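Local coordinates for glutamyl endopeptidase (Staphylococcus epidermidis, PDB 6PYM), which cleaves proteins as a secreted serine endopeptidase, preferentially on the carbonyl side of glutamate or aspartate, at residues K57-P60 / R61-S64; K70-N73 / D74-N77; T121-R124 / I125-I129; G186-D189 / N190-S194; N199-V202 / Q203-L206. The protein carries 1 engineered substitution. All coordinates share one frame; numbering follows the deposited sequence.

Interaction 1 (K57-P60 / R61-S64); sequences KGNP and RNIS
A short 3-10 turn led by an Asx turn brings Asn-59 and Pro-60 against Arg-61, Asn-62 and Ile-63, in the loop between helix 50-53 and barrel strand 64-67. Two successive backbone bonds, each spanning three residues, define the 3-10 geometry: Asn-62 N donates to Asn-59 O at 3.0 Å, and Ile-63 N donates to Pro-60 O, also at 3.0 Å. The Asx turn rests on the amide of Asn-59, whose OD1 accepts from Arg-61 N at 3.0 Å. This bond is bent (142° at the hydrogen), and its donor stands above the amide plane instead of on a lone pair. OD1 gets there because CG swings away from the backbone N (chi1 -175°), carrying the amide over the start of the turn, where it also meets Arg-61 CB at 3.3 Å. Beyond that point Arg-61 bends twice along its chain and hands NH1 to Ser-100 OG. Buried Ile-63 packs on Ile-25 and Ile-27 of strand 22-27, which ties the exit of the turn to the barrel. Asn-62 crosses Asn-59 at about a right angle; its ND2 donates to Ala-56 O and lies 3.4 Å from Asn-59 CB.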
loop_
_atom_site.group_PDB
_atom_site.type_symbol
_atom_site.label_atom_id
_atom_site.label_comp_id
_atom_site.label_asym_id
_atom_site.label_seq_id
_atom_site.Cartn_x
_atom_site.Cartn_y
_atom_site.Cartn_z
ATOM N N LYS A 57 12.750 2.736 13.337
ATOM C CA LYS A 57 13.207 3.261 14.626
ATOM C C LYS A 57 13.590 4.736 14.541
ATOM O O LYS A 57 14.605 5.169 15.093
ATOM C CB LYS A 57 14.332 2.413 15.224
ATOM C CG LYS A 57 13.940 0.966 15.474
ATOM C CD LYS A 57 14.854 0.328 16.507
ATOM C CE LYS A 57 14.813 1.096 17.821
ATOM N NZ LYS A 57 14.349 0.259 18.964
ATOM N N GLY A 58 12.779 5.512 13.829
ATOM C CA GLY A 58 12.944 6.945 13.772
ATOM C C GLY A 58 13.849 7.465 12.676
ATOM O O GLY A 58 13.957 8.689 12.519
ATOM N N ASN A 59 14.505 6.590 11.916
ATOM C CA ASN A 59 15.381 7.034 10.838
ATOM C C ASN A 59 14.773 6.659 9.493
ATOM O O ASN A 59 14.905 5.508 9.050
ATOM C CB ASN A 59 16.780 6.429 10.981
ATOM C CG ASN A 59 17.754 6.965 9.945
ATOM O OD1 ASN A 59 17.397 7.796 9.105
ATOM N ND2 ASN A 59 18.996 6.498 10.005
ATOM N N PRO A 60 14.124 7.597 8.800
ATOM C CA PRO A 60 13.517 7.270 7.499
ATOM C C PRO A 60 14.514 6.768 6.480
ATOM O O PRO A 60 14.123 6.027 5.568
ATOM C CB PRO A 60 12.890 8.600 7.054
ATOM C CG PRO A 60 12.760 9.413 8.307
ATOM C CD PRO A 60 13.900 9.000 9.186
ATOM N N ARG A 61 15.794 7.132 6.617
ATOM C CA ARG A 61 16.822 6.706 5.681
ATOM C C ARG A 61 17.058 5.202 5.710
ATOM O O ARG A 61 17.701 4.674 4.798
ATOM C CB ARG A 61 18.149 7.433 5.950
ATOM C CG ARG A 61 18.130 8.950 5.890
ATOM C CD ARG A 61 17.381 9.479 4.675
ATOM N NE ARG A 61 18.108 9.297 3.434
ATOM C CZ ARG A 61 17.684 9.772 2.274
ATOM N NH1 ARG A 61 16.546 10.450 2.219
ATOM N NH2 ARG A 61 18.397 9.558 1.173
ATOM N N ASN A 62 16.567 4.509 6.735
ATOM C CA ASN A 62 16.624 3.057 6.804
ATOM C C ASN A 62 15.606 2.374 5.900
ATOM O O ASN A 62 15.655 1.149 5.763
ATOM C CB ASN A 62 16.376 2.594 8.245
ATOM C CG ASN A 62 17.513 2.956 9.185
ATOM O OD1 ASN A 62 18.667 3.054 8.773
ATOM N ND2 ASN A 62 17.190 3.137 10.462
ATOM N N ILE A 63 14.686 3.116 5.290
ATOM C CA ILE A 63 13.591 2.522 4.529
ATOM C C ILE A 63 13.895 2.638 3.042
ATOM O O ILE A 63 14.100 3.745 2.530
ATOM C CB ILE A 63 12.255 3.200 4.858
ATOM C CG1 ILE A 63 12.025 3.223 6.367
ATOM C CG2 ILE A 63 11.125 2.477 4.149
ATOM C CD1 ILE A 63 10.822 4.040 6.771
ATOM N N SER A 64 13.888 1.505 2.342
ATOM C CA SER A 64 13.987 1.466 0.889
ATOM C C SER A 64 12.619 1.162 0.291
ATOM O O SER A 64 11.945 0.216 0.715
ATOM C CB SER A 64 14.963 0.377 0.449
ATOM O OG SER A 64 16.300 0.688 0.800
#

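Interaction 2 (K70-N73 / D74-N77); sequences KNEN and DYPN
Lys-70, Asn-71 and Asp-74 form the tight part of this contact, a set of backbone bonds; its polar side is bridged by a water. Asp-74 O takes two N-H groups: Lys-70 N at 3.0 Å, almost in line with the carbonyl (C=O...N 177°), and Asn-71 N more weakly at 3.3 Å. In return Asp-74 N donates to Asn-71 O. The side chain of Asn-71 stiffens the same turn from within, since OD1 accepts from Asn-73 N at 2.9 Å with the donor in the carbonyl plane. A chi1 of 61° sets this amide between its own backbone N and carbonyl carbon, and that brings OD1 to 3.4 Å from Asp-74 CB. The Tyr-75 ring closes the other flank: Asn-71 O lies 3.8 Å above one face, offset toward the rim, and the ring also stacks with His-66.

The polar ends are joined more loosely. Lys-70 NZ and Asp-74 OD2 stay 4.7 Å apart, too far for a salt bridge, and one water spans them. It accepts from Lys-70 NZ, and weakly from Asn-71 ND2, while donating to Asp-74 OD2 at 2.5 Å; the nearby ammonium probably favours a charged carboxylate. Away from the predicted charge-relay residues, this is a surface type I beta turn from Asn-71 to Asp-74, reinforced by an Asx turn and closed by a classic beta bulge.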
loop_
_atom_site.group_PDB
_atom_site.type_symbol
_atom_site.label_atom_id
_atom_site.label_comp_id
_atom_site.label_asym_id
_atom_site.label_seq_id
_atom_site.Cartn_x
_atom_site.Cartn_y
_atom_site.Cartn_z
ATOM N N LYS A 70 9.426 -6.424 -9.112
ATOM C CA LYS A 70 8.971 -7.654 -9.750
ATOM C C LYS A 70 9.532 -8.908 -9.105
ATOM O O LYS A 70 8.820 -9.916 -9.012
ATOM C CB LYS A 70 9.298 -7.645 -11.248
ATOM C CG LYS A 70 8.761 -8.875 -11.971
ATOM C CD LYS A 70 8.972 -8.795 -13.459
ATOM C CE LYS A 70 8.439 -10.040 -14.139
ATOM N NZ LYS A 70 9.092 -11.281 -13.636
ATOM N N ASN A 71 10.790 -8.868 -8.673
ATOM C CA ASN A 71 11.388 -9.893 -7.820
ATOM C C ASN A 71 12.655 -9.302 -7.210
ATOM O O ASN A 71 13.008 -8.151 -7.474
ATOM C CB ASN A 71 11.631 -11.214 -8.566
ATOM C CG ASN A 71 12.577 -11.065 -9.746
ATOM O OD1 ASN A 71 13.743 -10.717 -9.581
ATOM N ND2 ASN A 71 12.079 -11.347 -10.938
ATOM N N GLU A 72 13.340 -10.104 -6.389
ATOM C CA GLU A 72 14.508 -9.648 -5.637
ATOM C C GLU A 72 15.643 -9.173 -6.538
ATOM O O GLU A 72 16.489 -8.388 -6.090
ATOM C CB GLU A 72 14.986 -10.802 -4.746
ATOM C CG GLU A 72 16.064 -10.458 -3.738
ATOM C CD GLU A 72 16.433 -11.642 -2.859
ATOM O OE1 GLU A 72 16.014 -12.778 -3.175
ATOM O OE2 GLU A 72 17.136 -11.434 -1.852
ATOM N N ASN A 73 15.684 -9.632 -7.786
ATOM C CA ASN A 73 16.718 -9.247 -8.737
ATOM C C ASN A 73 16.167 -8.386 -9.864
ATOM O O ASN A 73 16.816 -8.253 -10.906
ATOM C CB ASN A 73 17.405 -10.488 -9.309
ATOM C CG ASN A 73 17.961 -11.392 -8.234
ATOM O OD1 ASN A 73 17.587 -12.562 -8.136
ATOM N ND2 ASN A 73 18.852 -10.853 -7.416
ATOM N N ASP A 74 14.978 -7.801 -9.679
ATOM C CA ASP A 74 14.300 -7.078 -10.759
ATOM C C ASP A 74 13.480 -5.950 -10.128
ATOM O O ASP A 74 12.299 -6.118 -9.804
ATOM C CB ASP A 74 13.434 -8.010 -11.591
ATOM C CG ASP A 74 12.940 -7.361 -12.874
ATOM O OD1 ASP A 74 12.988 -6.123 -12.982
ATOM O OD2 ASP A 74 12.490 -8.096 -13.781
ATOM N N TYR A 75 14.123 -4.797 -9.979
ATOM C CA TYR A 75 13.492 -3.572 -9.507
ATOM C C TYR A 75 13.510 -2.616 -10.691
ATOM O O TYR A 75 14.442 -1.809 -10.833
ATOM C CB TYR A 75 14.301 -3.007 -8.340
ATOM C CG TYR A 75 14.337 -3.902 -7.122
ATOM C CD1 TYR A 75 13.166 -4.261 -6.463
ATOM C CD2 TYR A 75 15.542 -4.366 -6.609
ATOM C CE1 TYR A 75 13.193 -5.058 -5.329
ATOM C CE2 TYR A 75 15.578 -5.175 -5.476
ATOM C CZ TYR A 75 14.398 -5.516 -4.843
ATOM O OH TYR A 75 14.413 -6.313 -3.718
ATOM N N PRO A 76 12.521 -2.677 -11.584
ATOM C CA PRO A 76 12.624 -1.909 -12.836
ATOM C C PRO A 76 12.673 -0.412 -12.617
ATOM O O PRO A 76 13.246 0.318 -13.437
ATOM C CB PRO A 76 11.374 -2.333 -13.617
ATOM C CG PRO A 76 10.420 -2.818 -12.565
ATOM C CD PRO A 76 11.281 -3.472 -11.523
ATOM N N ASN A 77 12.081 0.076 -11.530
ATOM C CA ASN A 77 12.106 1.490 -11.196
ATOM C C ASN A 77 13.080 1.807 -10.071
ATOM O O ASN A 77 13.001 2.888 -9.479
ATOM C CB ASN A 77 10.690 1.994 -10.925
ATOM C CG ASN A 77 9.877 2.081 -12.200
ATOM O OD1 ASN A 77 10.389 2.511 -13.231
ATOM N ND2 ASN A 77 8.632 1.640 -12.157
HETATM O O HOH W 1 12.089 -10.609 -13.912
#

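Interaction 3 (T121-R124 / I125-I129); sequences TDTR and INENI
The carboxylate of Glu-127 is the flat group that reaches back to Thr-123 and Arg-124, and it is held through both oxygens. It closes a type II beta turn from Arg-124 to Glu-127, leading into strand 128-133. OE1 accepts from Arg-124 N at 3.1 Å, met nearly end-on along its C-O bond, with 156° at the hydrogen. The Thr-123 CA atom also comes close to OE1, at 3.3 Å, and the Thr-123 and Glu-127 side chains cross at about a right angle. The backbone bond of the turn, Glu-127 N to Arg-124 O, is 3.3 Å long. Asn-126 takes the positive phi (82°) that the third position of such a turn requires. Glu-127 CG points away from its own backbone N (chi1 178°) and the chain then runs extended, so that the carboxylate reaches back across the turn and bonds the N-H of Arg-124, the residue that begins it. A water carries the grip further, donating to OE1 and, at 2.9 Å, to Asp-122 O. Thr-123 OG1, hydrogen-bonded to Asn-120 OD1, receives a second water at 2.8 Å. That same water donates to Glu-127 OE2 at 2.6 Å.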
loop_
_atom_site.group_PDB
_atom_site.type_symbol
_atom_site.label_atom_id
_atom_site.label_comp_id
_atom_site.label_asym_id
_atom_site.label_seq_id
_atom_site.Cartn_x
_atom_site.Cartn_y
_atom_site.Cartn_z
ATOM N N THR A 121 -17.340 7.372 -1.942
ATOM C CA THR A 121 -18.760 7.714 -1.901
ATOM C C THR A 121 -19.647 6.517 -2.228
ATOM O O THR A 121 -20.789 6.444 -1.754
ATOM C CB THR A 121 -19.052 8.884 -2.851
ATOM O OG1 THR A 121 -20.411 9.310 -2.686
ATOM C CG2 THR A 121 -18.835 8.474 -4.292
ATOM N N ASP A 122 -19.148 5.569 -3.022
ATOM C CA ASP A 122 -19.936 4.434 -3.481
ATOM C C ASP A 122 -19.567 3.123 -2.804
ATOM O O ASP A 122 -20.199 2.102 -3.088
ATOM C CB ASP A 122 -19.781 4.264 -4.997
ATOM C CG ASP A 122 -20.373 5.414 -5.777
ATOM O OD1 ASP A 122 -21.478 5.859 -5.421
ATOM O OD2 ASP A 122 -19.732 5.870 -6.745
ATOM N N THR A 123 -18.572 3.119 -1.923
ATOM C CA THR A 123 -18.023 1.866 -1.412
ATOM C C THR A 123 -18.980 1.235 -0.411
ATOM O O THR A 123 -19.484 1.909 0.492
ATOM C CB THR A 123 -16.668 2.143 -0.769
ATOM O OG1 THR A 123 -15.844 2.806 -1.736
ATOM C CG2 THR A 123 -15.985 0.850 -0.321
ATOM N N ARG A 124 -19.235 -0.064 -0.573
ATOM C CA ARG A 124 -20.254 -0.752 0.207
ATOM C C ARG A 124 -19.823 -2.178 0.502
ATOM O O ARG A 124 -19.011 -2.765 -0.217
ATOM C CB ARG A 124 -21.588 -0.795 -0.542
ATOM C CG ARG A 124 -22.222 0.564 -0.668
ATOM C CD ARG A 124 -23.473 0.578 -1.512
ATOM N NE ARG A 124 -23.992 1.937 -1.528
ATOM C CZ ARG A 124 -25.125 2.329 -2.102
ATOM N NH1 ARG A 124 -25.902 1.461 -2.736
ATOM N NH2 ARG A 124 -25.472 3.603 -2.015
ATOM N N ILE A 125 -20.404 -2.753 1.556
ATOM C CA ILE A 125 -20.136 -4.156 1.825
ATOM C C ILE A 125 -20.636 -4.995 0.649
ATOM O O ILE A 125 -21.548 -4.597 -0.094
ATOM C CB ILE A 125 -20.702 -4.637 3.172
ATOM C CG1 ILE A 125 -22.229 -4.591 3.167
ATOM C CG2 ILE A 125 -20.094 -3.832 4.322
ATOM C CD1 ILE A 125 -22.859 -5.202 4.407
ATOM N N ASN A 126 -19.982 -6.135 0.441
ATOM C CA ASN A 126 -20.211 -7.098 -0.642
ATOM C C ASN A 126 -19.528 -6.687 -1.944
ATOM O O ASN A 126 -19.572 -7.442 -2.922
ATOM C CB ASN A 126 -21.699 -7.404 -0.895
ATOM C CG ASN A 126 -21.917 -8.661 -1.707
ATOM O OD1 ASN A 126 -21.278 -9.685 -1.474
ATOM N ND2 ASN A 126 -22.826 -8.587 -2.676
ATOM N N GLU A 127 -18.895 -5.523 -1.990
ATOM C CA GLU A 127 -18.214 -5.081 -3.195
ATOM C C GLU A 127 -16.965 -5.924 -3.453
ATOM O O GLU A 127 -16.242 -6.293 -2.523
ATOM C CB GLU A 127 -17.830 -3.620 -3.001
ATOM C CG GLU A 127 -17.083 -2.991 -4.123
ATOM C CD GLU A 127 -16.933 -1.502 -3.925
ATOM O OE1 GLU A 127 -17.694 -0.916 -3.118
ATOM O OE2 GLU A 127 -16.053 -0.914 -4.582
ATOM N N ASN A 128 -16.713 -6.221 -4.724
ATOM C CA ASN A 128 -15.546 -6.997 -5.124
ATOM C C ASN A 128 -14.324 -6.092 -5.201
ATOM O O ASN A 128 -14.355 -5.041 -5.846
ATOM C CB ASN A 128 -15.791 -7.625 -6.493
ATOM C CG ASN A 128 -16.869 -8.687 -6.468
ATOM O OD1 ASN A 128 -16.931 -9.506 -5.559
ATOM N ND2 ASN A 128 -17.726 -8.678 -7.481
ATOM N N ILE A 129 -13.239 -6.510 -4.546
ATOM C CA ILE A 129 -12.036 -5.700 -4.409
ATOM C C ILE A 129 -10.809 -6.588 -4.576
ATOM O O ILE A 129 -10.900 -7.816 -4.630
ATOM C CB ILE A 129 -11.990 -4.977 -3.047
ATOM C CG1 ILE A 129 -12.065 -6.003 -1.915
ATOM C CG2 ILE A 129 -13.124 -3.942 -2.938
ATOM C CD1 ILE A 129 -11.542 -5.498 -0.596
HETATM O O HOH W 2 -20.365 -0.556 -4.104
HETATM O O HOH W 3 -15.486 1.638 -4.237
#

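Interaction 4 (G186-D189 / N190-S194); sequences GGVD and NKYNS
Val-188 O faces two successive residues at once, Lys-191 and Tyr-192: a classic beta bulge at the end of the hairpin formed by strands 180-188 and 192-197. It accepts from Lys-191 N at 3.0 Å and more weakly from Tyr-192 N at 3.3 Å, while Val-188 N donates to Tyr-192 O. Farther along, the antiparallel strands close up at the non-hydrogen-bonded pair Gly-187 and Asn-193, whose CA atoms are 3.8 Å apart. Gly-187 has no side chain, and the amide of Asn-193 folds over it, OD1 reaching Gly-187 CA at 3.3 Å. This OD1 also accepts from the N-terminal Val-1 N, and ND2 donates to Leu-162 O; the hairpin is thereby tied to the chain terminus. Ser-194 N donates to Gly-186 O at 2.7 Å. On the face shared by Val-188 and Tyr-192 the two side chains run side by side. Tyr-192 has its CG between backbone N and carbonyl carbon (chi1 51°), which tips the ring toward the valine, and Arg-159 adds a cation-pi contact. Val-188 CB lies 4.1 Å above one ring face, near the rim, and its CG2 is 3.8 Å from Tyr-192 CE1.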
loop_
_atom_site.group_PDB
_atom_site.type_symbol
_atom_site.label_atom_id
_atom_site.label_comp_id
_atom_site.label_asym_id
_atom_site.label_seq_id
_atom_site.Cartn_x
_atom_site.Cartn_y
_atom_site.Cartn_z
ATOM N N GLY A 186 -3.445 -5.662 8.316
ATOM C CA GLY A 186 -3.306 -6.941 8.996
ATOM C C GLY A 186 -4.656 -7.630 9.069
ATOM O O GLY A 186 -5.561 -7.309 8.309
ATOM N N GLY A 187 -4.767 -8.593 9.981
ATOM C CA GLY A 187 -6.042 -9.275 10.125
ATOM C C GLY A 187 -6.124 -10.082 11.404
ATOM O O GLY A 187 -5.210 -10.088 12.235
ATOM N N VAL A 188 -7.248 -10.774 11.542
ATOM C CA VAL A 188 -7.549 -11.581 12.717
ATOM C C VAL A 188 -7.777 -13.008 12.236
ATOM O O VAL A 188 -8.657 -13.248 11.393
ATOM C CB VAL A 188 -8.772 -11.047 13.481
ATOM C CG1 VAL A 188 -9.082 -11.943 14.667
ATOM C CG2 VAL A 188 -8.525 -9.622 13.953
ATOM N N ASP A 189 -6.977 -13.945 12.759
ATOM C CA ASP A 189 -6.977 -15.321 12.275
ATOM C C ASP A 189 -8.396 -15.856 12.183
ATOM O O ASP A 189 -9.198 -15.703 13.109
ATOM C CB ASP A 189 -6.186 -16.214 13.235
ATOM C CG ASP A 189 -4.689 -15.986 13.173
ATOM O OD1 ASP A 189 -4.204 -15.187 12.354
ATOM O OD2 ASP A 189 -3.989 -16.664 13.961
ATOM N N ASN A 190 -8.700 -16.494 11.056
ATOM C CA ASN A 190 -9.944 -17.217 10.826
ATOM C C ASN A 190 -11.145 -16.306 10.668
ATOM O O ASN A 190 -12.264 -16.815 10.490
ATOM C CB ASN A 190 -10.276 -18.260 11.911
ATOM C CG ASN A 190 -9.056 -18.967 12.441
ATOM O OD1 ASN A 190 -8.881 -19.103 13.653
ATOM N ND2 ASN A 190 -8.209 -19.424 11.542
ATOM N N LYS A 191 -10.974 -14.986 10.729
ATOM C CA LYS A 191 -12.118 -14.083 10.756
ATOM C C LYS A 191 -12.149 -13.127 9.572
ATOM O O LYS A 191 -13.108 -13.158 8.798
ATOM C CB LYS A 191 -12.178 -13.331 12.093
ATOM C CG LYS A 191 -12.438 -14.249 13.285
ATOM C CD LYS A 191 -12.486 -13.477 14.599
ATOM C CE LYS A 191 -12.715 -14.405 15.786
ATOM N NZ LYS A 191 -12.732 -13.645 17.075
ATOM N N TYR A 192 -11.142 -12.275 9.405
ATOM C CA TYR A 192 -11.161 -11.257 8.361
ATOM C C TYR A 192 -9.777 -10.632 8.292
ATOM O O TYR A 192 -8.957 -10.786 9.201
ATOM C CB TYR A 192 -12.208 -10.163 8.629
ATOM C CG TYR A 192 -12.107 -9.570 10.008
ATOM C CD1 TYR A 192 -11.127 -8.630 10.322
ATOM C CD2 TYR A 192 -12.971 -9.977 11.015
ATOM C CE1 TYR A 192 -11.026 -8.107 11.593
ATOM C CE2 TYR A 192 -12.883 -9.454 12.285
ATOM C CZ TYR A 192 -11.904 -8.529 12.573
ATOM O OH TYR A 192 -11.815 -8.017 13.849
ATOM N N ASN A 193 -9.543 -9.902 7.208
ATOM C CA ASN A 193 -8.417 -8.989 7.115
ATOM C C ASN A 193 -8.924 -7.552 7.087
ATOM O O ASN A 193 -10.087 -7.294 6.769
ATOM C CB ASN A 193 -7.540 -9.335 5.912
ATOM C CG ASN A 193 -6.718 -10.576 6.172
ATOM O OD1 ASN A 193 -5.932 -10.611 7.123
ATOM N ND2 ASN A 193 -6.942 -11.624 5.390
ATOM N N SER A 194 -8.043 -6.624 7.458
ATOM C CA SER A 194 -8.431 -5.259 7.777
ATOM C C SER A 194 -7.535 -4.236 7.100
ATOM O O SER A 194 -6.326 -4.434 6.950
ATOM C CB SER A 194 -8.318 -4.992 9.283
ATOM O OG SER A 194 -9.125 -5.870 10.046
#

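Interaction 5 (N199-V202 / Q203-L206); sequences NDFV and QQFL
This is an intrahelical contact at the start of the C-terminal helix 200-209, in which Asn-199 to Val-202 receive the N-H groups of Gln-203 to Leu-206. Four consecutive i+4 to i backbone bonds define the alpha-helical geometry: Gln-203 N to Asn-199 O at 2.9 Å, Gln-204 N to Asp-200 O, Phe-205 N to Phe-201 O, and Leu-206 N to Val-202 O at 2.9 Å. Asn-199 is the N-cap. Its OD1 accepts from Val-202 N at 3.0 Å, nearly straight at 164°, and so occupies an N-H that the first turn cannot pair internally.

Among the side chains, Gln-203 lies along the cap residue, its CG 3.2 Å from Asn-199 O. Its chain stays extended beyond CG, and NE2 carries on to Ile-198 O and Ser-119 O, both outside the helix. On the outer side Phe-201 and Gln-204 run side by side, ring and amide planes 83° apart, with Gln-204 OE1 4.0 Å from Phe-201 CD1. The inner side is apolar: Val-202 CG1 approaches Leu-206 CG at 4.4 Å, Val-202 also touches Tyr-88 and Leu-94, and Phe-205 meets the Tyr-88 ring edge-to-face.

The chemistry implies a helix start held by the asparagine cap on the backbone and by the buried Gln-203 amide, whose NE2 finds two carbonyls. The carboxylate of Asp-200, in the first turn, would probably interact favourably with the helix dipole.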
loop_
_atom_site.group_PDB
_atom_site.type_symbol
_atom_site.label_atom_id
_atom_site.label_comp_id
_atom_site.label_asym_id
_atom_site.label_seq_id
_atom_site.Cartn_x
_atom_site.Cartn_y
_atom_site.Cartn_z
ATOM N N ASN A 199 -11.600 7.409 4.555
ATOM C CA ASN A 199 -12.816 8.194 4.717
ATOM C C ASN A 199 -12.511 9.684 4.539
ATOM O O ASN A 199 -11.405 10.082 4.166
ATOM C CB ASN A 199 -13.509 7.850 6.033
ATOM C CG ASN A 199 -12.764 8.359 7.253
ATOM O OD1 ASN A 199 -11.771 9.078 7.160
ATOM N ND2 ASN A 199 -13.271 7.999 8.427
ATOM N N ASP A 200 -13.506 10.536 4.813
ATOM C CA ASP A 200 -13.342 11.967 4.561
ATOM C C ASP A 200 -12.219 12.564 5.400
ATOM O O ASP A 200 -11.480 13.435 4.927
ATOM C CB ASP A 200 -14.658 12.707 4.804
ATOM C CG ASP A 200 -15.709 12.384 3.761
ATOM O OD1 ASP A 200 -15.341 11.919 2.661
ATOM O OD2 ASP A 200 -16.906 12.613 4.040
ATOM N N PHE A 201 -12.072 12.115 6.646
ATOM C CA PHE A 201 -11.000 12.633 7.488
ATOM C C PHE A 201 -9.629 12.203 6.978
ATOM O O PHE A 201 -8.669 12.981 7.019
ATOM C CB PHE A 201 -11.211 12.193 8.934
ATOM C CG PHE A 201 -12.480 12.717 9.537
ATOM C CD1 PHE A 201 -12.566 14.035 9.955
ATOM C CD2 PHE A 201 -13.594 11.904 9.669
ATOM C CE1 PHE A 201 -13.739 14.528 10.508
ATOM C CE2 PHE A 201 -14.769 12.391 10.221
ATOM C CZ PHE A 201 -14.838 13.705 10.639
ATOM N N VAL A 202 -9.515 10.968 6.489
ATOM C CA VAL A 202 -8.250 10.547 5.905
ATOM C C VAL A 202 -7.963 11.344 4.641
ATOM O O VAL A 202 -6.823 11.744 4.388
ATOM C CB VAL A 202 -8.245 9.027 5.664
ATOM C CG1 VAL A 202 -6.961 8.617 4.954
ATOM C CG2 VAL A 202 -8.395 8.283 6.997
ATOM N N GLN A 203 -8.995 11.598 3.839
ATOM C CA GLN A 203 -8.808 12.376 2.619
ATOM C C GLN A 203 -8.307 13.782 2.922
ATOM O O GLN A 203 -7.489 14.326 2.173
ATOM C CB GLN A 203 -10.103 12.402 1.813
ATOM C CG GLN A 203 -10.434 11.043 1.228
ATOM C CD GLN A 203 -11.821 10.972 0.639
ATOM O OE1 GLN A 203 -12.250 11.888 -0.068
ATOM N NE2 GLN A 203 -12.545 9.901 0.933
ATOM N N GLN A 204 -8.781 14.385 4.019
ATOM C CA GLN A 204 -8.276 15.699 4.411
ATOM C C GLN A 204 -6.798 15.633 4.765
ATOM O O GLN A 204 -6.013 16.487 4.343
ATOM C CB GLN A 204 -9.085 16.235 5.590
ATOM C CG GLN A 204 -10.519 16.558 5.234
ATOM C CD GLN A 204 -11.343 16.972 6.434
ATOM O OE1 GLN A 204 -10.930 16.797 7.579
ATOM N NE2 GLN A 204 -12.515 17.541 6.174
ATOM N N PHE A 205 -6.404 14.615 5.529
ATOM C CA PHE A 205 -4.995 14.404 5.847
ATOM C C PHE A 205 -4.156 14.270 4.582
ATOM O O PHE A 205 -3.061 14.835 4.490
ATOM C CB PHE A 205 -4.886 13.159 6.738
ATOM C CG PHE A 205 -3.491 12.591 6.887
ATOM C CD1 PHE A 205 -2.531 13.238 7.647
ATOM C CD2 PHE A 205 -3.169 11.363 6.321
ATOM C CE1 PHE A 205 -1.268 12.694 7.806
ATOM C CE2 PHE A 205 -1.915 10.818 6.482
ATOM C CZ PHE A 205 -0.962 11.486 7.221
ATOM N N LEU A 206 -4.660 13.542 3.585
ATOM C CA LEU A 206 -3.918 13.397 2.334
ATOM C C LEU A 206 -3.762 14.737 1.627
ATOM O O LEU A 206 -2.659 15.102 1.204
ATOM C CB LEU A 206 -4.608 12.386 1.425
ATOM C CG LEU A 206 -4.676 10.952 1.946
ATOM C CD1 LEU A 206 -5.409 10.086 0.929
ATOM C CD2 LEU A 206 -3.281 10.396 2.258
#

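The five contacts follow one another along the chain of a trypsin-like fold without touching. Interactions 1 and 2 sit on loops flanking strand 64-67 of the closed barrel, centres 21 Å apart. Interactions 3 and 4 belong to the second sheet, with centres 18 Å apart, while interaction 5, on the C-terminal helix, comes within about 6 Å of interaction 3 at the nearest atoms. Toward the predicted charge-relay residues the approach is uneven. Gly-186 of interaction 4 is about 6 Å from the side chains of His-51 and of the engineered Ala-169. Side chain to side chain, Ile-63 is about 11 Å from His-51, and Val-202 about 11 Å from Asp-93.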